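Local coordinates for protein kinase domain-containing protein (Chaetomium thermophilum, PDB 6Z3U) that probably serves as the cyclin-dependent kinase of the CDK-activating complex, transferring phosphate from ATP to serines and threonines of target proteins, including the RNA polymerase II tail, at residues K89-K97 / V106-D114; K118-Q127 / S163-Y174. All coordinates share one frame; numbering follows the deposited sequence.

Contact 1: K89-K97 / V106-D114; sequences KRKYIKGKK and VYLGHSRDD
I93 and H110 face each other as a hydrogen-bonded antiparallel pair, I93 N giving a 2.9 Å bond to H110 O, and the short strands 92-97 and 106-111 run at 140° between their directions. Toward the loop between the strands the register slips by one residue: G95 and K96 together stand against L108, a beta bulge in which L108 N bonds K96 O at 2.7 Å. At the other end R112 N donates to K91 O at 3.0 Å. K94 crosses one face of the Y107 ring; the bend at chi3 (70°) lays CE over the ring centre, a CH-pi contact, and leaves NZ above the same face, 4.1 Å from the centroid of the Y107 ring, as a cation-pi pair. K97 runs alongside the ring, pointing the same way, with CB and CG against CE1 and with CE 3.6 Å from Y107 OH. This hairpin is the first of the kinase N-lobe and includes part of the glycine-rich loop that folds over ATP; V106, where the second strand leaves that loop, is a predicted ATP-binding residue. On the reverse face of the sheet, H110 places CG between its backbone N and carbonyl carbon (chi1 58°), which carries the imidazole across to I93. I93 CB sits over the ring, toward its rim, in a CH-pi contact, and CD1 reaches NE2 of H110 at 3.7 Å. Beyond the strands the extended R112 chain crosses K91 in the K89-Y92 turn. R112 NH2 makes a weak bond to R90 O and lies 3.4 Å from K91 CG, while NH1 of R90 stands above the guanidinium face, a pair of like charges probably eased by solvent, both arginines being exposed.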
loop_
_atom_site.group_PDB
_atom_site.type_symbol
_atom_site.label_atom_id
_atom_site.label_comp_id
_atom_site.label_asym_id
_atom_site.label_seq_id
_atom_site.Cartn_x
_atom_site.Cartn_y
_atom_site.Cartn_z
ATOM N N LYS B 89 3.038 -3.527 -23.082
ATOM C CA LYS B 89 2.248 -2.510 -23.764
ATOM C C LYS B 89 1.625 -3.057 -25.042
ATOM O O LYS B 89 0.552 -2.600 -25.452
ATOM C CB LYS B 89 3.113 -1.286 -24.059
ATOM C CG LYS B 89 2.359 -0.144 -24.719
ATOM C CD LYS B 89 3.224 1.103 -24.821
ATOM C CE LYS B 89 2.443 2.277 -25.390
ATOM N NZ LYS B 89 3.318 3.450 -25.674
ATOM N N ARG B 90 2.281 -4.028 -25.684
ATOM C CA ARG B 90 1.721 -4.648 -26.879
ATOM C C ARG B 90 0.485 -5.484 -26.573
ATOM O O ARG B 90 -0.293 -5.773 -27.488
ATOM C CB ARG B 90 2.766 -5.530 -27.568
ATOM C CG ARG B 90 3.640 -4.790 -28.571
ATOM C CD ARG B 90 4.459 -5.745 -29.444
ATOM N NE ARG B 90 5.680 -6.212 -28.784
ATOM C CZ ARG B 90 5.837 -7.409 -28.217
ATOM N NH1 ARG B 90 4.852 -8.299 -28.217
ATOM N NH2 ARG B 90 6.995 -7.715 -27.647
ATOM N N LYS B 91 0.290 -5.882 -25.314
ATOM C CA LYS B 91 -0.851 -6.720 -24.966
ATOM C C LYS B 91 -2.177 -5.988 -25.116
ATOM O O LYS B 91 -3.215 -6.639 -25.270
ATOM C CB LYS B 91 -0.694 -7.250 -23.540
ATOM C CG LYS B 91 -0.055 -8.630 -23.483
ATOM C CD LYS B 91 0.065 -9.154 -22.061
ATOM C CE LYS B 91 0.920 -10.413 -22.018
ATOM N NZ LYS B 91 1.185 -10.876 -20.628
ATOM N N TYR B 92 -2.169 -4.658 -25.084
ATOM C CA TYR B 92 -3.394 -3.870 -25.109
ATOM C C TYR B 92 -3.281 -2.822 -26.204
ATOM O O TYR B 92 -2.280 -2.100 -26.278
ATOM C CB TYR B 92 -3.642 -3.226 -23.744
ATOM C CG TYR B 92 -3.673 -4.247 -22.631
ATOM C CD1 TYR B 92 -2.571 -4.440 -21.808
ATOM C CD2 TYR B 92 -4.789 -5.045 -22.426
ATOM C CE1 TYR B 92 -2.587 -5.383 -20.798
ATOM C CE2 TYR B 92 -4.817 -5.990 -21.417
ATOM C CZ TYR B 92 -3.713 -6.157 -20.608
ATOM O OH TYR B 92 -3.733 -7.099 -19.604
ATOM N N ILE B 93 -4.304 -2.745 -27.049
ATOM C CA ILE B 93 -4.329 -1.841 -28.193
ATOM C C ILE B 93 -5.099 -0.591 -27.792
ATOM O O ILE B 93 -6.262 -0.675 -27.381
ATOM C CB ILE B 93 -4.971 -2.515 -29.414
ATOM C CG1 ILE B 93 -4.118 -3.702 -29.866
ATOM C CG2 ILE B 93 -5.151 -1.511 -30.541
ATOM C CD1 ILE B 93 -4.870 -4.710 -30.707
ATOM N N LYS B 94 -4.467 0.570 -27.939
ATOM C CA LYS B 94 -5.085 1.825 -27.531
ATOM C C LYS B 94 -6.070 2.300 -28.591
ATOM O O LYS B 94 -5.824 2.165 -29.793
ATOM C CB LYS B 94 -4.011 2.886 -27.283
ATOM C CG LYS B 94 -4.288 3.768 -26.071
ATOM C CD LYS B 94 -3.144 4.733 -25.782
ATOM C CE LYS B 94 -3.027 5.818 -26.841
ATOM N NZ LYS B 94 -1.870 6.720 -26.579
ATOM N N GLY B 95 -7.195 2.852 -28.136
ATOM C CA GLY B 95 -8.263 3.294 -29.014
ATOM C C GLY B 95 -8.653 4.737 -28.750
ATOM O O GLY B 95 -7.809 5.616 -28.564
ATOM N N LYS B 96 -9.965 4.972 -28.746
ATOM C CA LYS B 96 -10.507 6.314 -28.570
ATOM C C LYS B 96 -10.040 6.933 -27.257
ATOM O O LYS B 96 -9.802 6.241 -26.264
ATOM C CB LYS B 96 -12.036 6.271 -28.592
ATOM C CG LYS B 96 -12.640 5.967 -29.953
ATOM C CD LYS B 96 -14.147 5.767 -29.856
ATOM C CE LYS B 96 -14.806 5.717 -31.231
ATOM N NZ LYS B 96 -14.626 6.980 -32.006
ATOM N N LYS B 97 -9.924 8.260 -27.260
ATOM C CA LYS B 97 -9.593 9.029 -26.061
ATOM C C LYS B 97 -10.895 9.350 -25.339
ATOM O O LYS B 97 -11.631 10.256 -25.736
ATOM C CB LYS B 97 -8.837 10.301 -26.425
ATOM C CG LYS B 97 -8.361 11.117 -25.229
ATOM C CD LYS B 97 -7.788 12.455 -25.679
ATOM C CE LYS B 97 -6.452 12.763 -25.021
ATOM N NZ LYS B 97 -5.892 14.060 -25.500
ATOM N N VAL B 106 -7.328 9.176 -20.375
ATOM C CA VAL B 106 -7.972 7.871 -20.423
ATOM C C VAL B 106 -8.242 7.513 -21.876
ATOM O O VAL B 106 -8.768 8.334 -22.637
ATOM C CB VAL B 106 -9.278 7.863 -19.612
ATOM C CG1 VAL B 106 -9.809 6.446 -19.486
ATOM C CG2 VAL B 106 -9.055 8.495 -18.251
ATOM N N TYR B 107 -7.898 6.285 -22.255
ATOM C CA TYR B 107 -8.117 5.792 -23.606
ATOM C C TYR B 107 -8.836 4.455 -23.551
ATOM O O TYR B 107 -8.587 3.643 -22.655
ATOM C CB TYR B 107 -6.796 5.624 -24.367
ATOM C CG TYR B 107 -5.985 6.892 -24.509
ATOM C CD1 TYR B 107 -6.196 7.757 -25.575
ATOM C CD2 TYR B 107 -4.998 7.217 -23.588
ATOM C CE1 TYR B 107 -5.456 8.912 -25.715
ATOM C CE2 TYR B 107 -4.251 8.371 -23.720
ATOM C CZ TYR B 107 -4.484 9.215 -24.785
ATOM O OH TYR B 107 -3.745 10.367 -24.924
ATOM N N LEU B 108 -9.730 4.232 -24.509
ATOM C CA LEU B 108 -10.333 2.918 -24.671
ATOM C C LEU B 108 -9.316 1.959 -25.279
ATOM O O LEU B 108 -8.540 2.333 -26.162
ATOM C CB LEU B 108 -11.576 3.009 -25.555
ATOM C CG LEU B 108 -12.222 1.697 -26.014
ATOM C CD1 LEU B 108 -12.918 0.989 -24.861
ATOM C CD2 LEU B 108 -13.196 1.961 -27.157
ATOM N N GLY B 109 -9.322 0.716 -24.799
ATOM C CA GLY B 109 -8.403 -0.285 -25.304
ATOM C C GLY B 109 -8.998 -1.673 -25.226
ATOM O O GLY B 109 -10.064 -1.886 -24.644
ATOM N N HIS B 110 -8.280 -2.627 -25.813
ATOM C CA HIS B 110 -8.734 -4.009 -25.838
ATOM C C HIS B 110 -7.540 -4.923 -26.061
ATOM O O HIS B 110 -6.588 -4.566 -26.760
ATOM C CB HIS B 110 -9.784 -4.236 -26.931
ATOM C CG HIS B 110 -9.310 -3.883 -28.306
ATOM N ND1 HIS B 110 -9.565 -2.660 -28.890
ATOM C CD2 HIS B 110 -8.601 -4.592 -29.216
ATOM C CE1 HIS B 110 -9.032 -2.631 -30.099
ATOM N NE2 HIS B 110 -8.441 -3.791 -30.321
ATOM N N SER B 111 -7.613 -6.112 -25.468
ATOM C CA SER B 111 -6.538 -7.084 -25.601
ATOM C C SER B 111 -6.322 -7.452 -27.064
ATOM O O SER B 111 -7.272 -7.545 -27.846
ATOM C CB SER B 111 -6.857 -8.336 -24.784
ATOM O OG SER B 111 -5.856 -9.326 -24.952
ATOM N N ARG B 112 -5.054 -7.649 -27.436
ATOM C CA ARG B 112 -4.752 -8.075 -28.797
ATOM C C ARG B 112 -5.175 -9.521 -29.035
ATOM O O ARG B 112 -5.555 -9.875 -30.157
ATOM C CB ARG B 112 -3.261 -7.886 -29.099
ATOM C CG ARG B 112 -2.330 -9.003 -28.623
ATOM C CD ARG B 112 -0.902 -8.766 -29.118
ATOM N NE ARG B 112 0.001 -9.871 -28.793
ATOM C CZ ARG B 112 0.719 -9.958 -27.674
ATOM N NH1 ARG B 112 1.506 -11.005 -27.472
ATOM N NH2 ARG B 112 0.679 -8.990 -26.772
ATOM N N ASP B 113 -5.121 -10.362 -28.001
ATOM C CA ASP B 113 -5.514 -11.759 -28.146
ATOM C C ASP B 113 -7.026 -11.949 -28.137
ATOM O O ASP B 113 -7.508 -12.987 -28.602
ATOM C CB ASP B 113 -4.886 -12.597 -27.030
ATOM C CG ASP B 113 -3.378 -12.445 -26.965
ATOM O OD1 ASP B 113 -2.747 -12.295 -28.034
ATOM O OD2 ASP B 113 -2.823 -12.473 -25.845
ATOM N N ASP B 114 -7.781 -10.979 -27.625
ATOM C CA ASP B 114 -9.242 -11.061 -27.592
ATOM C C ASP B 114 -9.821 -9.666 -27.759
ATOM O O ASP B 114 -10.194 -9.005 -26.784
ATOM C CB ASP B 114 -9.733 -11.696 -26.290
ATOM C CG ASP B 114 -11.208 -12.042 -26.330
ATOM O OD1 ASP B 114 -11.958 -11.382 -27.081
ATOM O OD2 ASP B 114 -11.621 -12.976 -25.612
#

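Contact 2: K118-Q127 / S163-Y174; sequences KVAIKKIKVQ and SKDQNLNLVLEY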
loop_
_atom_site.group_PDB
_atom_site.type_symbol
_atom_site.label_atom_id
_atom_site.label_comp_id
_atom_site.label_asym_id
_atom_site.label_seq_id
_atom_site.Cartn_x
_atom_site.Cartn_y
_atom_site.Cartn_z
ATOM N N LYS B 118 -12.544 -5.611 -23.713
ATOM C CA LYS B 118 -12.226 -4.192 -23.697
ATOM C C LYS B 118 -11.514 -3.815 -22.403
ATOM O O LYS B 118 -11.528 -4.552 -21.413
ATOM C CB LYS B 118 -13.493 -3.352 -23.868
ATOM C CG LYS B 118 -13.764 -2.952 -25.311
ATOM C CD LYS B 118 -14.020 -4.169 -26.192
ATOM C CE LYS B 118 -14.102 -3.791 -27.663
ATOM N NZ LYS B 118 -12.801 -3.278 -28.178
ATOM N N VAL B 119 -10.881 -2.644 -22.427
ATOM C CA VAL B 119 -10.039 -2.199 -21.323
ATOM C C VAL B 119 -9.918 -0.686 -21.410
ATOM O O VAL B 119 -10.074 -0.095 -22.480
ATOM C CB VAL B 119 -8.656 -2.899 -21.374
ATOM C CG1 VAL B 119 -7.532 -1.903 -21.655
ATOM C CG2 VAL B 119 -8.403 -3.657 -20.088
ATOM N N ALA B 120 -9.629 -0.055 -20.275
ATOM C CA ALA B 120 -9.389 1.378 -20.203
ATOM C C ALA B 120 -7.947 1.601 -19.776
ATOM O O ALA B 120 -7.480 0.986 -18.810
ATOM C CB ALA B 120 -10.346 2.055 -19.224
ATOM N N ILE B 121 -7.247 2.468 -20.498
ATOM C CA ILE B 121 -5.836 2.740 -20.258
ATOM C C ILE B 121 -5.724 4.178 -19.775
ATOM O O ILE B 121 -5.923 5.121 -20.550
ATOM C CB ILE B 121 -4.987 2.520 -21.516
ATOM C CG1 ILE B 121 -5.216 1.119 -22.083
ATOM C CG2 ILE B 121 -3.518 2.723 -21.191
ATOM C CD1 ILE B 121 -4.688 0.940 -23.489
ATOM N N LYS B 122 -5.383 4.349 -18.503
ATOM C CA LYS B 122 -5.160 5.672 -17.939
ATOM C C LYS B 122 -3.681 6.001 -18.086
ATOM O O LYS B 122 -2.829 5.326 -17.498
ATOM C CB LYS B 122 -5.582 5.734 -16.472
ATOM C CG LYS B 122 -5.375 7.110 -15.837
ATOM C CD LYS B 122 -5.569 7.102 -14.324
ATOM C CE LYS B 122 -7.029 7.012 -13.934
ATOM N NZ LYS B 122 -7.195 7.106 -12.455
ATOM N N LYS B 123 -3.378 7.025 -18.874
ATOM C CA LYS B 123 -2.001 7.451 -19.101
ATOM C C LYS B 123 -1.733 8.588 -18.126
ATOM O O LYS B 123 -2.154 9.726 -18.343
ATOM C CB LYS B 123 -1.779 7.882 -20.545
ATOM C CG LYS B 123 -0.336 8.252 -20.855
ATOM C CD LYS B 123 -0.057 8.203 -22.348
ATOM C CE LYS B 123 1.417 8.422 -22.647
ATOM N NZ LYS B 123 1.738 8.177 -24.082
ATOM N N ILE B 124 -1.030 8.267 -17.047
ATOM C CA ILE B 124 -0.701 9.244 -16.017
ATOM C C ILE B 124 0.499 10.044 -16.498
ATOM O O ILE B 124 1.560 9.481 -16.788
ATOM C CB ILE B 124 -0.410 8.561 -14.675
ATOM C CG1 ILE B 124 -1.599 7.699 -14.245
ATOM C CG2 ILE B 124 -0.106 9.604 -13.606
ATOM C CD1 ILE B 124 -1.294 6.778 -13.082
ATOM N N LYS B 125 0.337 11.359 -16.591
ATOM C CA LYS B 125 1.434 12.222 -17.017
ATOM C C LYS B 125 2.341 12.395 -15.809
ATOM O O LYS B 125 2.093 13.237 -14.942
ATOM C CB LYS B 125 0.908 13.551 -17.538
ATOM C CG LYS B 125 -0.106 13.406 -18.663
ATOM C CD LYS B 125 -0.451 14.750 -19.291
ATOM C CE LYS B 125 -1.463 14.595 -20.419
ATOM N NZ LYS B 125 -1.641 15.853 -21.199
ATOM N N VAL B 126 3.399 11.577 -15.752
ATOM C CA VAL B 126 4.317 11.585 -14.615
ATOM C C VAL B 126 4.782 12.997 -14.298
ATOM O O VAL B 126 5.109 13.306 -13.144
ATOM C CB VAL B 126 5.504 10.634 -14.897
ATOM C CG1 VAL B 126 6.843 11.269 -14.516
ATOM C CG2 VAL B 126 5.308 9.317 -14.150
ATOM N N GLN B 127 4.811 13.877 -15.296
ATOM C CA GLN B 127 5.165 15.280 -15.099
ATOM C C GLN B 127 3.868 16.077 -15.228
ATOM O O GLN B 127 3.412 16.364 -16.338
ATOM C CB GLN B 127 6.224 15.742 -16.099
ATOM C CG GLN B 127 5.956 15.413 -17.571
ATOM C CD GLN B 127 6.393 14.014 -17.970
ATOM O OE1 GLN B 127 7.377 13.484 -17.451
ATOM N NE2 GLN B 127 5.680 13.424 -18.925
ATOM N N SER B 163 5.515 3.867 -20.498
ATOM C CA SER B 163 5.400 4.311 -21.877
ATOM C C SER B 163 6.765 4.706 -22.436
ATOM O O SER B 163 7.746 4.864 -21.706
ATOM C CB SER B 163 4.422 5.483 -21.968
ATOM O OG SER B 163 4.340 5.990 -23.285
ATOM N N LYS B 164 6.821 4.860 -23.763
ATOM C CA LYS B 164 8.063 5.280 -24.404
ATOM C C LYS B 164 8.503 6.657 -23.921
ATOM O O LYS B 164 9.707 6.921 -23.813
ATOM C CB LYS B 164 7.906 5.268 -25.930
ATOM C CG LYS B 164 7.019 6.371 -26.534
ATOM C CD LYS B 164 5.531 6.120 -26.314
ATOM C CE LYS B 164 4.677 7.179 -26.999
ATOM N NZ LYS B 164 3.220 6.926 -26.813
ATOM N N ASP B 165 7.550 7.538 -23.608
ATOM C CA ASP B 165 7.845 8.879 -23.123
ATOM C C ASP B 165 8.012 8.927 -21.607
ATOM O O ASP B 165 7.816 9.988 -21.002
ATOM C CB ASP B 165 6.748 9.853 -23.566
ATOM C CG ASP B 165 5.393 9.522 -22.969
ATOM O OD1 ASP B 165 5.062 8.323 -22.861
ATOM O OD2 ASP B 165 4.655 10.465 -22.612
ATOM N N GLN B 166 8.369 7.802 -20.986
ATOM C CA GLN B 166 8.604 7.733 -19.544
ATOM C C GLN B 166 7.371 8.165 -18.753
ATOM O O GLN B 166 7.472 8.822 -17.716
ATOM C CB GLN B 166 9.825 8.566 -19.154
ATOM C CG GLN B 166 11.088 8.172 -19.905
ATOM C CD GLN B 166 11.442 6.705 -19.729
ATOM O OE1 GLN B 166 11.618 6.226 -18.608
ATOM N NE2 GLN B 166 11.543 5.984 -20.841
ATOM N N ASN B 167 6.197 7.787 -19.246
ATOM C CA ASN B 167 4.939 8.031 -18.560
ATOM C C ASN B 167 4.388 6.725 -18.008
ATOM O O ASN B 167 4.721 5.633 -18.476
ATOM C CB ASN B 167 3.915 8.682 -19.494
ATOM C CG ASN B 167 3.981 10.195 -19.464
ATOM O OD1 ASN B 167 4.935 10.777 -18.942
ATOM N ND2 ASN B 167 2.960 10.843 -20.012
ATOM N N LEU B 168 3.539 6.851 -16.995
ATOM C CA LEU B 168 2.954 5.704 -16.315
ATOM C C LEU B 168 1.580 5.405 -16.899
ATOM O O LEU B 168 0.773 6.320 -17.105
ATOM C CB LEU B 168 2.847 5.969 -14.815
ATOM C CG LEU B 168 2.398 4.792 -13.951
ATOM C CD1 LEU B 168 3.388 3.644 -14.055
ATOM C CD2 LEU B 168 2.230 5.231 -12.506
ATOM N N ASN B 169 1.315 4.129 -17.158
ATOM C CA ASN B 169 0.058 3.698 -17.756
ATOM C C ASN B 169 -0.590 2.644 -16.874
ATOM O O ASN B 169 0.073 1.694 -16.446
ATOM C CB ASN B 169 0.275 3.138 -19.166
ATOM C CG ASN B 169 0.884 4.154 -20.108
ATOM O OD1 ASN B 169 2.104 4.276 -20.195
ATOM N ND2 ASN B 169 0.036 4.891 -20.818
ATOM N N LEU B 170 -1.881 2.817 -16.607
ATOM C CA LEU B 170 -2.661 1.876 -15.817
ATOM C C LEU B 170 -3.728 1.252 -16.704
ATOM O O LEU B 170 -4.601 1.958 -17.221
ATOM C CB LEU B 170 -3.318 2.569 -14.626
ATOM C CG LEU B 170 -2.402 3.340 -13.679
ATOM C CD1 LEU B 170 -3.212 3.881 -12.511
ATOM C CD2 LEU B 170 -1.260 2.467 -13.194
ATOM N N VAL B 171 -3.668 -0.064 -16.864
ATOM C CA VAL B 171 -4.684 -0.806 -17.598
ATOM C C VAL B 171 -5.748 -1.213 -16.587
ATOM O O VAL B 171 -5.505 -2.064 -15.728
ATOM C CB VAL B 171 -4.091 -2.024 -18.312
ATOM C CG1 VAL B 171 -5.137 -2.680 -19.196
ATOM C CG2 VAL B 171 -2.871 -1.618 -19.129
ATOM N N LEU B 172 -6.924 -0.601 -16.686
ATOM C CA LEU B 172 -7.963 -0.728 -15.680
ATOM C C LEU B 172 -9.215 -1.358 -16.272
ATOM O O LEU B 172 -9.392 -1.426 -17.492
ATOM C CB LEU B 172 -8.321 0.639 -15.082
ATOM C CG LEU B 172 -7.199 1.383 -14.362
ATOM C CD1 LEU B 172 -7.506 2.865 -14.299
ATOM C CD2 LEU B 172 -7.015 0.825 -12.967
ATOM N N GLU B 173 -10.086 -1.813 -15.375
ATOM C CA GLU B 173 -11.391 -2.313 -15.778
ATOM C C GLU B 173 -12.127 -1.252 -16.585
ATOM O O GLU B 173 -12.100 -0.065 -16.253
ATOM C CB GLU B 173 -12.208 -2.693 -14.543
ATOM C CG GLU B 173 -12.755 -4.106 -14.551
ATOM C CD GLU B 173 -13.601 -4.404 -13.327
ATOM O OE1 GLU B 173 -13.063 -4.344 -12.201
ATOM O OE2 GLU B 173 -14.806 -4.694 -13.491
ATOM N N TYR B 174 -12.788 -1.683 -17.655
ATOM C CA TYR B 174 -13.591 -0.785 -18.474
ATOM C C TYR B 174 -14.988 -0.677 -17.872
ATOM O O TYR B 174 -15.727 -1.667 -17.818
ATOM C CB TYR B 174 -13.654 -1.282 -19.916
ATOM C CG TYR B 174 -14.418 -0.362 -20.841
ATOM C CD1 TYR B 174 -13.949 0.913 -21.123
ATOM C CD2 TYR B 174 -15.599 -0.773 -21.441
ATOM C CE1 TYR B 174 -14.640 1.760 -21.971
ATOM C CE2 TYR B 174 -16.296 0.064 -22.293
ATOM C CZ TYR B 174 -15.811 1.330 -22.554
ATOM O OH TYR B 174 -16.495 2.176 -23.398
#
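K123 turns CG anti to its backbone N (chi1 -176°) and stays extended to the tip, while D165 holds its carboxylate between its own backbone N and carbonyl carbon (chi1 64°), and the two ends meet from opposite directions. The resulting salt bridge joins K123 NZ to D165 OD1 at 3.5 Å, with a weak hydrogen bond from the same NZ to S163 OG. Both acceptors belong to the type I turn S163-Q166, which receives the lysine tip; K164 NZ comes near K123 NZ, a like-charge approach that the D165 carboxylate may partly offset. N169 lies side by side with the lysine stem, its ND2 3.4 Å from K123 CG. Strands 118-124 and 168-172 are antiparallel, at 160°, and six backbone bonds pair A120 with L172, K122 with L170 and I124 with L168. On the face shared with K123, V119 and V171 cross at about a right angle, CG1 to CG1 at 3.5 Å. On the other face, with A120, K122 and L168, I124 CD1 meets L170 CD1 at 3.5 Å and L172 CD1 lies 4.1 Å from K122 CB. N167 OD1 takes a weak bond from NE2 of the poorly ordered Q127, their amide planes roughly aligned; Q127 OE1 is held by R376 of the cyclin chain, whose F181 packs on L168. Y174 offers the edge of its ring to A120 CB. From the face it shares with L170, K122 extends through NZ to a salt bridge with E141 of helix 136-148, the strand-lysine to helix-glutamate pair of active kinases. K122, a predicted ATP-binding residue in a V-A-I-K sequence, and L172, at what is probably the gatekeeper position before the hinge, mark the ATP cleft of the kinase N-lobe.

From the N terminus, helix 80-89 leads through a turn into contact 1, which closes a local hairpin over the eight residues 98-105, most of the glycine-rich loop with the adjoining strand ends. The chain then turns at 115-117 into strand 118-124 and opens contact 2, whose much longer loop of 35 residues holds helix 136-148 and the edge strand 157-162. The two contacts follow in series, neither nesting nor crossing. Strand 104-111 joins them: Y107 O and G109 O probably accept bonds from I121 N and V119 N, and L108 packs on Y174. Together they build four of the five N-lobe strands, from the outer hairpin to the start of the hinge.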